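Local coordinates for protein Cd1 (Flavonifractor plautii, PDB 7D39) that binds flavin mononucleotide and, as a flavone reductase of the gut bacterium, probably reduces flavones and flavonols to start their breakdown, at residues F90-T95 / W149-Q154; T163-V168 / D263-K268; G214-C219 / Y249-P254. All blocks are in the same frame, centred on the assembly; numbering follows the deposited sequence.

Interaction 1 (F90-T95 / W149-Q154). With FMN (flavin mononucleotide), chain B.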
loop_
_atom_site.group_PDB
_atom_site.type_symbol
_atom_site.label_atom_id
_atom_site.label_comp_id
_atom_site.label_asym_id
_atom_site.label_seq_id
_atom_site.Cartn_x
_atom_site.Cartn_y
_atom_site.Cartn_z
ATOM N N PHE A 90 -9.095 10.027 6.684
ATOM C CA PHE A 90 -8.708 11.013 7.690
ATOM C C PHE A 90 -7.834 12.057 6.995
ATOM O O PHE A 90 -6.836 11.698 6.366
ATOM C CB PHE A 90 -7.905 10.381 8.848
ATOM C CG PHE A 90 -8.700 9.522 9.815
ATOM C CD1 PHE A 90 -10.075 9.340 9.697
ATOM C CD2 PHE A 90 -8.037 8.891 10.871
ATOM C CE1 PHE A 90 -10.768 8.542 10.617
ATOM C CE2 PHE A 90 -8.714 8.090 11.779
ATOM C CZ PHE A 90 -10.094 7.913 11.653
ATOM N N GLU A 91 -8.204 13.335 7.086
ATOM C CA GLU A 91 -7.457 14.429 6.445
ATOM C C GLU A 91 -7.077 14.106 4.993
ATOM O O GLU A 91 -5.924 14.244 4.576
ATOM C CB GLU A 91 -6.209 14.786 7.259
ATOM C CG GLU A 91 -6.553 15.177 8.696
ATOM C CD GLU A 91 -6.438 14.011 9.643
ATOM O OE1 GLU A 91 -5.469 13.241 9.504
ATOM O OE2 GLU A 91 -7.306 13.845 10.526
ATOM N N LYS A 92 -8.064 13.641 4.222
ATOM C CA LYS A 92 -7.909 13.427 2.782
ATOM C C LYS A 92 -6.856 12.358 2.522
ATOM O O LYS A 92 -5.970 12.541 1.674
ATOM C CB LYS A 92 -7.103 14.558 2.160
ATOM C CG LYS A 92 -7.869 15.856 2.089
ATOM C CD LYS A 92 -6.941 16.988 1.737
ATOM C CE LYS A 92 -7.664 18.308 1.859
ATOM N NZ LYS A 92 -6.754 19.471 1.738
ATOM N N GLY A 93 -6.923 11.250 3.246
ATOM C CA GLY A 93 -5.936 10.219 3.033
ATOM C C GLY A 93 -6.460 9.089 3.890
ATOM O O GLY A 93 -7.543 9.193 4.468
ATOM N N ALA A 94 -5.698 8.007 3.993
ATOM C CA ALA A 94 -6.105 6.902 4.845
ATOM C C ALA A 94 -5.771 7.215 6.305
ATOM O O ALA A 94 -5.133 8.220 6.618
ATOM C CB ALA A 94 -5.437 5.621 4.378
ATOM N N THR A 95 -6.214 6.344 7.210
ATOM C CA THR A 95 -6.015 6.600 8.635
ATOM C C THR A 95 -4.549 6.421 9.031
ATOM O O THR A 95 -3.772 5.737 8.360
ATOM C CB THR A 95 -6.876 5.681 9.500
ATOM O OG1 THR A 95 -6.444 4.326 9.331
ATOM C CG2 THR A 95 -8.390 5.815 9.158
ATOM N N TRP A 149 -13.319 15.770 1.016
ATOM C CA TRP A 149 -11.889 15.899 1.298
ATOM C C TRP A 149 -11.273 14.513 1.169
ATOM O O TRP A 149 -11.081 13.796 2.154
ATOM C CB TRP A 149 -11.659 16.465 2.698
ATOM C CG TRP A 149 -12.068 17.884 2.933
ATOM C CD1 TRP A 149 -13.041 18.602 2.271
ATOM C CD2 TRP A 149 -11.503 18.778 3.896
ATOM N NE1 TRP A 149 -13.109 19.875 2.774
ATOM C CE2 TRP A 149 -12.168 20.011 3.762
ATOM C CE3 TRP A 149 -10.479 18.661 4.841
ATOM C CZ2 TRP A 149 -11.859 21.112 4.566
ATOM C CZ3 TRP A 149 -10.177 19.757 5.633
ATOM C CH2 TRP A 149 -10.862 20.961 5.487
ATOM N N VAL A 150 -10.958 14.132 -0.069
ATOM C CA VAL A 150 -10.656 12.734 -0.371
ATOM C C VAL A 150 -9.538 12.558 -1.407
ATOM O O VAL A 150 -9.450 11.519 -2.066
ATOM C CB VAL A 150 -11.940 12.031 -0.844
ATOM C CG1 VAL A 150 -13.068 12.208 0.195
ATOM C CG2 VAL A 150 -12.367 12.599 -2.176
ATOM N N THR A 151 -8.659 13.542 -1.540
ATOM C CA THR A 151 -7.768 13.602 -2.698
ATOM C C THR A 151 -6.464 12.828 -2.532
ATOM O O THR A 151 -5.659 12.804 -3.470
ATOM C CB THR A 151 -7.432 15.055 -3.032
ATOM O OG1 THR A 151 -6.988 15.725 -1.841
ATOM C CG2 THR A 151 -8.641 15.760 -3.570
ATOM N N ARG A 152 -6.216 12.200 -1.385
ATOM C CA ARG A 152 -4.959 11.499 -1.175
ATOM C C ARG A 152 -5.123 10.034 -0.800
ATOM O O ARG A 152 -4.115 9.316 -0.716
ATOM C CB ARG A 152 -4.143 12.216 -0.098
ATOM C CG ARG A 152 -3.971 13.700 -0.355
ATOM C CD ARG A 152 -3.055 14.344 0.669
ATOM N NE ARG A 152 -1.656 14.052 0.384
ATOM C CZ ARG A 152 -0.681 14.036 1.290
ATOM N NH1 ARG A 152 -0.944 14.289 2.562
ATOM N NH2 ARG A 152 0.567 13.767 0.910
ATOM N N THR A 153 -6.353 9.561 -0.584
ATOM C CA THR A 153 -6.516 8.255 0.039
ATOM C C THR A 153 -6.215 7.128 -0.937
ATOM O O THR A 153 -5.644 6.107 -0.548
ATOM C CB THR A 153 -7.927 8.127 0.642
ATOM O OG1 THR A 153 -8.023 6.912 1.390
ATOM C CG2 THR A 153 -9.015 8.168 -0.451
ATOM N N GLN A 154 -6.556 7.303 -2.212
ATOM C CA GLN A 154 -6.292 6.260 -3.198
ATOM C C GLN A 154 -4.800 6.064 -3.430
ATOM O O GLN A 154 -4.353 4.945 -3.711
ATOM C CB GLN A 154 -6.979 6.609 -4.513
ATOM C CG GLN A 154 -8.466 6.469 -4.491
ATOM C CD GLN A 154 -9.120 7.056 -5.719
ATOM O OE1 GLN A 154 -8.995 8.251 -5.999
ATOM N NE2 GLN A 154 -9.811 6.206 -6.474
HETATM N N1 FMN B . -13.900 12.422 5.942
HETATM C C2 FMN B . -13.588 12.918 4.753
HETATM O O2 FMN B . -14.461 12.665 3.919
HETATM N N3 FMN B . -12.445 13.625 4.537
HETATM C C4 FMN B . -11.582 13.798 5.564
HETATM O O4 FMN B . -10.528 14.405 5.522
HETATM C C4A FMN B . -11.922 13.257 6.888
HETATM N N5 FMN B . -11.144 13.394 7.935
HETATM C C5A FMN B . -11.410 12.878 9.133
HETATM C C6 FMN B . -10.565 13.031 10.218
HETATM C C7 FMN B . -10.868 12.486 11.459
HETATM C C7M FMN B . -9.943 12.673 12.634
HETATM C C8 FMN B . -12.142 11.747 11.631
HETATM C C8M FMN B . -12.497 11.172 12.975
HETATM C C9 FMN B . -12.986 11.610 10.542
HETATM C C9A FMN B . -12.662 12.136 9.308
HETATM N N10 FMN B . -13.533 12.011 8.221
HETATM C C10 FMN B . -13.154 12.540 7.010
HETATM C "C1'" FMN B . -14.758 11.240 8.396
HETATM C "C2'" FMN B . -14.475 9.732 8.330
HETATM O "O2'" FMN B . -13.989 9.315 7.069
HETATM C "C3'" FMN B . -15.732 8.923 8.765
HETATM O "O3'" FMN B . -16.073 9.190 10.097
HETATM C "C4'" FMN B . -15.575 7.403 8.514
HETATM O "O4'" FMN B . -15.665 7.072 7.140
HETATM C "C5'" FMN B . -16.582 6.623 9.343
HETATM O "O5'" FMN B . -16.502 5.254 9.141
HETATM P P FMN B . -16.877 4.103 10.045
HETATM O O1P FMN B . -16.462 2.920 9.452
HETATM O O2P FMN B . -16.185 4.306 11.251
HETATM O O3P FMN B . -18.302 4.199 10.055
HETATM O O HOH W 1 -3.229 13.109 4.429
#
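Lys92 and Trp149 meet where two loops line the flavin ring. Backbone polar bonds come first. Trp149 O accepts from FMN N3 at 2.8 Å, with 141° at the hydrogen. Lys92 N gives its hydrogen to FMN O4 at 2.9 Å. Glu91 N does the same for FMN N5 at 3.1 Å, a straighter bond at 150°. The flavin thus bridges the two loops. Trp149 O also receives a CA-H contact from Lys92 CA at 3.3 Å, so the carbonyl meets both cofactor and protein.

This is the flavodoxin-like fold of the FMN reductase family. Residues 90-95 follow strand 82-88 of the parallel five-stranded sheet, and residues 149-154 lead into helix 153-162.

The apolar contacts start with the Lys92 chain. With CG anti to the carbonyl carbon (chi1 -72°), it runs extended past Trp149, and its CG comes 3.9 Å from Trp149 CB. The Phe90 ring lies over the dimethylbenzene end of the flavin, with CE1 3.6 Å from FMN C8. Its other face takes the methyl CG2 of Thr95, over the ring centre. Deeper in, Thr153 CB packs 3.7 Å from Gly93 CA, and the two backbones come close here.

The Lys92 ammonium lies above the indole but far off, at most a weak cation-pi attraction. Thr153 OG1 bonds to Ser143 OG, and Ala94 N to Asp156 OD2. At the outer side a water donates to Glu91 O and accepts a weak bond from Arg152 NH1.

Interaction 2 (T163-V168 / D263-K268)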
loop_
_atom_site.group_PDB
_atom_site.type_symbol
_atom_site.label_atom_id
_atom_site.label_comp_id
_atom_site.label_asym_id
_atom_site.label_seq_id
_atom_site.Cartn_x
_atom_site.Cartn_y
_atom_site.Cartn_z
ATOM N N THR A 163 4.598 -2.025 -1.997
ATOM C CA THR A 163 5.764 -2.661 -1.394
ATOM C C THR A 163 5.900 -4.113 -1.835
ATOM O O THR A 163 6.939 -4.474 -2.399
ATOM C CB THR A 163 5.700 -2.459 0.128
ATOM O OG1 THR A 163 6.106 -1.117 0.424
ATOM C CG2 THR A 163 6.592 -3.426 0.904
ATOM N N PRO A 164 4.900 -4.984 -1.632
ATOM C CA PRO A 164 4.989 -6.360 -2.142
ATOM C C PRO A 164 4.555 -6.524 -3.588
ATOM O O PRO A 164 4.532 -7.657 -4.079
ATOM C CB PRO A 164 4.037 -7.125 -1.217
ATOM C CG PRO A 164 2.985 -6.096 -0.890
ATOM C CD PRO A 164 3.738 -4.796 -0.749
HETATM N N MSE A 165 4.221 -5.440 -4.276
HETATM C CA MSE A 165 3.740 -5.496 -5.654
HETATM C C MSE A 165 2.522 -6.398 -5.831
HETATM O O MSE A 165 2.394 -7.091 -6.834
HETATM C CB MSE A 165 4.858 -5.949 -6.585
HETATM C CG MSE A 165 5.905 -4.885 -6.812
HETATM SE SE MSE A 165 7.439 -5.557 -7.832
HETATM C CE MSE A 165 6.566 -5.917 -9.535
ATOM N N TRP A 166 1.627 -6.397 -4.851
ATOM C CA TRP A 166 0.344 -7.055 -5.037
ATOM C C TRP A 166 -0.447 -6.369 -6.142
ATOM O O TRP A 166 -0.357 -5.153 -6.340
ATOM C CB TRP A 166 -0.453 -7.031 -3.735
ATOM C CG TRP A 166 0.106 -7.914 -2.693
ATOM C CD1 TRP A 166 1.001 -8.914 -2.873
ATOM C CD2 TRP A 166 -0.191 -7.881 -1.298
ATOM N NE1 TRP A 166 1.272 -9.521 -1.687
ATOM C CE2 TRP A 166 0.559 -8.900 -0.696
ATOM C CE3 TRP A 166 -1.027 -7.097 -0.502
ATOM C CZ2 TRP A 166 0.510 -9.155 0.671
ATOM C CZ3 TRP A 166 -1.078 -7.352 0.855
ATOM C CH2 TRP A 166 -0.312 -8.375 1.429
ATOM N N LYS A 167 -1.244 -7.151 -6.862
ATOM C CA LYS A 167 -1.972 -6.614 -8.005
ATOM C C LYS A 167 -3.282 -5.985 -7.531
ATOM O O LYS A 167 -4.165 -6.676 -7.017
ATOM C CB LYS A 167 -2.219 -7.707 -9.039
ATOM C CG LYS A 167 -3.122 -7.265 -10.185
ATOM C CD LYS A 167 -3.359 -8.395 -11.166
ATOM C CE LYS A 167 -2.163 -8.618 -12.087
ATOM N NZ LYS A 167 -1.863 -10.073 -12.268
ATOM N N VAL A 168 -3.406 -4.671 -7.706
ATOM C CA VAL A 168 -4.611 -3.948 -7.317
ATOM C C VAL A 168 -5.726 -4.233 -8.313
ATOM O O VAL A 168 -5.540 -4.116 -9.525
ATOM C CB VAL A 168 -4.318 -2.441 -7.228
ATOM C CG1 VAL A 168 -5.566 -1.646 -6.818
ATOM C CG2 VAL A 168 -3.206 -2.177 -6.241
ATOM N N ASP A 263 7.220 0.426 -8.480
ATOM C CA ASP A 263 6.402 -0.770 -8.325
ATOM C C ASP A 263 6.795 -1.865 -9.313
ATOM O O ASP A 263 5.982 -2.741 -9.613
ATOM C CB ASP A 263 4.919 -0.423 -8.473
ATOM C CG ASP A 263 4.589 0.110 -9.846
ATOM O OD1 ASP A 263 5.538 0.484 -10.562
ATOM O OD2 ASP A 263 3.394 0.148 -10.214
ATOM N N THR A 264 8.018 -1.824 -9.831
ATOM C CA THR A 264 8.588 -2.893 -10.631
ATOM C C THR A 264 9.783 -3.479 -9.894
ATOM O O THR A 264 10.424 -2.806 -9.081
ATOM C CB THR A 264 9.050 -2.398 -12.008
ATOM O OG1 THR A 264 10.241 -1.617 -11.852
ATOM C CG2 THR A 264 7.971 -1.550 -12.677
ATOM N N LEU A 265 10.089 -4.742 -10.200
ATOM C CA LEU A 265 11.290 -5.368 -9.652
ATOM C C LEU A 265 12.533 -4.560 -9.994
ATOM O O LEU A 265 13.394 -4.329 -9.138
ATOM C CB LEU A 265 11.438 -6.790 -10.177
ATOM C CG LEU A 265 10.572 -7.832 -9.506
ATOM C CD1 LEU A 265 11.071 -9.192 -9.935
ATOM C CD2 LEU A 265 10.673 -7.674 -8.011
ATOM N N SER A 266 12.655 -4.141 -11.253
ATOM C CA SER A 266 13.837 -3.399 -11.664
ATOM C C SER A 266 14.031 -2.166 -10.792
ATOM O O SER A 266 15.122 -1.930 -10.257
ATOM C CB SER A 266 13.708 -3.023 -13.141
ATOM O OG SER A 266 14.853 -2.350 -13.618
ATOM N N GLY A 267 12.967 -1.382 -10.610
ATOM C CA GLY A 267 13.081 -0.187 -9.798
ATOM C C GLY A 267 13.395 -0.483 -8.350
ATOM O O GLY A 267 14.129 0.275 -7.708
ATOM N N LYS A 268 12.859 -1.587 -7.821
ATOM C CA LYS A 268 13.120 -1.952 -6.435
ATOM C C LYS A 268 14.566 -2.402 -6.243
ATOM O O LYS A 268 15.181 -2.096 -5.219
ATOM C CB LYS A 268 12.150 -3.044 -5.990
ATOM C CG LYS A 268 10.730 -2.556 -5.698
ATOM C CD LYS A 268 9.854 -3.671 -5.112
ATOM C CE LYS A 268 8.400 -3.196 -4.951
ATOM N NZ LYS A 268 8.344 -1.915 -4.196
#
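A Schellman motif ends helix 153-162, and its C-prime residue, Met165, packs on the N-terminal turn of helix 265-285. Met165 has positive phi (56°). Trp166 N reaches back to Ala161 O and Met165 N to Leu162 O. Residue 165 is selenomethionine in this crystal. Its chain leaves with CG anti to the carbonyl carbon, then bends at chi3 (66°). The bend brings CE to 3.2 Å from Asp263 O. SE sits beside the start of the helix, 3.6 Å from Leu265 N and 3.9 Å from Leu265 CD2.

Lys268 runs past Met165 in the opposite direction. Its CE lies 3.5 Å from Met165 CG and 3.2 Å from Thr163 O. Beyond CE the chain turns, and NZ bonds to the carbonyls of Leu162 and His262. This amine therefore joins the C-terminal end of one helix to the residues leading into the other. With a leucine in place of Lys268, the carbonyls of Leu162 and His262 would probably lose their shared donor, and this link between the two helix ends would go. Thr264 is the N-cap: its OG1 accepts from Gly267 N at 3.0 Å, a nearly straight bond of 166°.

Interaction 3 (G214-C219 / Y249-P254)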
loop_
_atom_site.group_PDB
_atom_site.type_symbol
_atom_site.label_atom_id
_atom_site.label_comp_id
_atom_site.label_asym_id
_atom_site.label_seq_id
_atom_site.Cartn_x
_atom_site.Cartn_y
_atom_site.Cartn_z
ATOM N N GLY A 214 -7.184 6.781 -14.275
ATOM C CA GLY A 214 -6.282 7.795 -13.754
ATOM C C GLY A 214 -5.554 8.571 -14.846
ATOM O O GLY A 214 -5.963 8.616 -16.007
ATOM N N VAL A 215 -4.461 9.220 -14.439
ATOM C CA VAL A 215 -3.635 10.030 -15.329
ATOM C C VAL A 215 -2.333 9.314 -15.678
ATOM O O VAL A 215 -1.951 9.247 -16.844
ATOM C CB VAL A 215 -3.357 11.424 -14.720
ATOM C CG1 VAL A 215 -2.277 12.156 -15.514
ATOM C CG2 VAL A 215 -4.627 12.263 -14.667
ATOM N N CYS A 216 -1.626 8.784 -14.668
ATOM C CA CYS A 216 -0.431 7.972 -14.892
ATOM C C CYS A 216 -0.852 6.707 -15.628
ATOM O O CYS A 216 -1.610 5.893 -15.085
ATOM C CB CYS A 216 0.277 7.628 -13.567
ATOM S SG CYS A 216 1.712 6.487 -13.662
ATOM N N PRO A 217 -0.400 6.508 -16.862
ATOM C CA PRO A 217 -0.791 5.294 -17.593
ATOM C C PRO A 217 -0.242 4.030 -16.968
ATOM O O PRO A 217 -0.755 2.935 -17.234
ATOM C CB PRO A 217 -0.209 5.521 -18.994
ATOM C CG PRO A 217 0.204 6.977 -19.036
ATOM C CD PRO A 217 0.509 7.365 -17.635
ATOM N N HIS A 218 0.762 4.138 -16.133
ATOM C CA HIS A 218 1.363 2.979 -15.517
ATOM C C HIS A 218 0.800 2.716 -14.114
ATOM O O HIS A 218 0.384 1.636 -13.847
ATOM C CB HIS A 218 2.871 3.169 -15.510
ATOM C CG HIS A 218 3.615 2.160 -14.715
ATOM N ND1 HIS A 218 3.875 0.898 -15.175
ATOM C CD2 HIS A 218 4.147 2.224 -13.480
ATOM C CE1 HIS A 218 4.543 0.229 -14.263
ATOM N NE2 HIS A 218 4.719 1.012 -13.224
ATOM N N CYS A 219 0.771 3.761 -13.283
ATOM C CA CYS A 219 0.320 3.801 -11.857
ATOM C C CYS A 219 -1.250 3.718 -11.786
ATOM O O CYS A 219 -1.792 2.990 -11.001
ATOM C CB CYS A 219 0.944 5.018 -11.008
ATOM S SG CYS A 219 2.297 6.205 -11.543
ATOM N N TYR A 249 -6.056 16.197 -18.515
ATOM C CA TYR A 249 -4.662 16.009 -18.145
ATOM C C TYR A 249 -4.162 14.645 -18.609
ATOM O O TYR A 249 -4.895 13.653 -18.611
ATOM C CB TYR A 249 -4.477 16.154 -16.633
ATOM C CG TYR A 249 -4.877 17.518 -16.096
ATOM C CD1 TYR A 249 -4.005 18.592 -16.176
ATOM C CD2 TYR A 249 -6.116 17.727 -15.507
ATOM C CE1 TYR A 249 -4.344 19.828 -15.688
ATOM C CE2 TYR A 249 -6.465 18.972 -15.015
ATOM C CZ TYR A 249 -5.572 20.018 -15.115
ATOM O OH TYR A 249 -5.893 21.270 -14.639
ATOM N N SER A 250 -2.895 14.607 -19.000
ATOM C CA SER A 250 -2.246 13.382 -19.436
ATOM C C SER A 250 -0.801 13.392 -18.954
ATOM O O SER A 250 -0.236 14.448 -18.653
ATOM C CB SER A 250 -2.295 13.255 -20.959
ATOM O OG SER A 250 -1.871 14.470 -21.559
ATOM N N PHE A 251 -0.191 12.210 -18.903
ATOM C CA PHE A 251 1.139 12.073 -18.312
ATOM C C PHE A 251 2.031 11.246 -19.225
ATOM O O PHE A 251 1.716 10.090 -19.519
ATOM C CB PHE A 251 1.038 11.441 -16.916
ATOM C CG PHE A 251 2.357 11.273 -16.213
ATOM C CD1 PHE A 251 3.125 12.373 -15.877
ATOM C CD2 PHE A 251 2.812 10.013 -15.866
ATOM C CE1 PHE A 251 4.337 12.219 -15.221
ATOM C CE2 PHE A 251 4.023 9.852 -15.212
ATOM C CZ PHE A 251 4.784 10.960 -14.890
ATOM N N THR A 252 3.151 11.831 -19.661
ATOM C CA THR A 252 4.119 11.136 -20.497
ATOM C C THR A 252 5.467 11.046 -19.790
ATOM O O THR A 252 5.780 11.833 -18.892
ATOM C CB THR A 252 4.301 11.824 -21.859
ATOM O OG1 THR A 252 4.631 13.205 -21.666
ATOM C CG2 THR A 252 3.024 11.716 -22.690
ATOM N N PHE A 253 6.275 10.083 -20.223
ATOM C CA PHE A 253 7.571 9.828 -19.612
ATOM C C PHE A 253 8.415 9.026 -20.588
ATOM O O PHE A 253 7.878 8.279 -21.416
ATOM C CB PHE A 253 7.425 9.070 -18.286
ATOM C CG PHE A 253 6.671 7.783 -18.410
ATOM C CD1 PHE A 253 7.337 6.596 -18.653
ATOM C CD2 PHE A 253 5.290 7.763 -18.286
ATOM C CE1 PHE A 253 6.646 5.415 -18.763
ATOM C CE2 PHE A 253 4.588 6.583 -18.392
ATOM C CZ PHE A 253 5.265 5.408 -18.630
ATOM N N PRO A 254 9.702 9.259 -20.566
ATOM C CA PRO A 254 10.617 8.529 -21.414
ATOM C C PRO A 254 10.499 7.124 -21.008
ATOM O O PRO A 254 10.605 6.822 -19.859
ATOM C CB PRO A 254 11.967 9.061 -21.006
ATOM C CG PRO A 254 11.765 9.688 -19.698
ATOM C CD PRO A 254 10.396 10.239 -19.742
HETATM O O HOH W 2 -2.397 10.106 -19.632
#
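Val215 and Phe251 cross at about a right angle in the tightly packed part of this contact. Val215 CG1 is anti to the backbone N (chi1 169°), which sets it 3.7 Å from Phe251 CB. Phe251 CG is also anti to the backbone N (chi1 -179°), which turns the ring toward Cys216 and Pro217. Pro217 CD meets the ring edge near its plane, 3.9 Å from CD2. Pro217 CG sits 3.5 Å from Phe251 O. Cys216 CA comes obliquely to the same ring, 4.0 Å from CD2. Cys216 SG makes an oblique sulfur-aromatic contact, 5.3 Å from the ring centroid. Ile242 of the adjacent strand 239-245 and the Phe224 ring of strand 224-227 also meet Phe251.

Packing is slacker toward the ends. Val215 CG2 is 4.4 Å from Tyr249 CB, and the Tyr249 ring leads away. At the far end Pro217 CD grazes the edge of the Phe253 ring, 4.2 Å from CE2. Tyr249 and Pro217 are the exposed residues here, against buried Phe251 and Cys216. One water bridges the backbones, donating to Val215 O and accepting from Phe251 N at 3.1 Å.

Strand 248-252 is an edge strand of the antiparallel sheet, and the loop lies against it. The loop carries Cys216 and Cys219, which with Cys233 and Cys236 make two CxxC pairs. The model's three disulfides at Cys219 exceed what one sulfur can hold and are doubtful. Two such pairs recall zinc-ribbon and rubredoxin-like knuckles, but no metal is modelled. No direct hydrogen bond joins loop and strand; apolar packing and one water hold them together.

Overall arrangement
Only interaction 1 lies at the flavin. Its centre is about 22 Å from that of interaction 2 and about 21 Å from that of interaction 3, and it touches neither. Helix 153-162 runs from one to the next: interaction 1 holds its start, and interaction 2 lies just past its end, before strand 167-174. Interactions 2 and 3 are about 17 Å apart between centres but do touch. Asp263 OD1 probably bonds to His218 NE2 at 2.8 Å, which ties the cysteine-bearing loop to the residues just before helix 265-285. That helix follows strand 248-252 in the chain. The small antiparallel sheet is thus linked to the flavodoxin-like body through interaction 2.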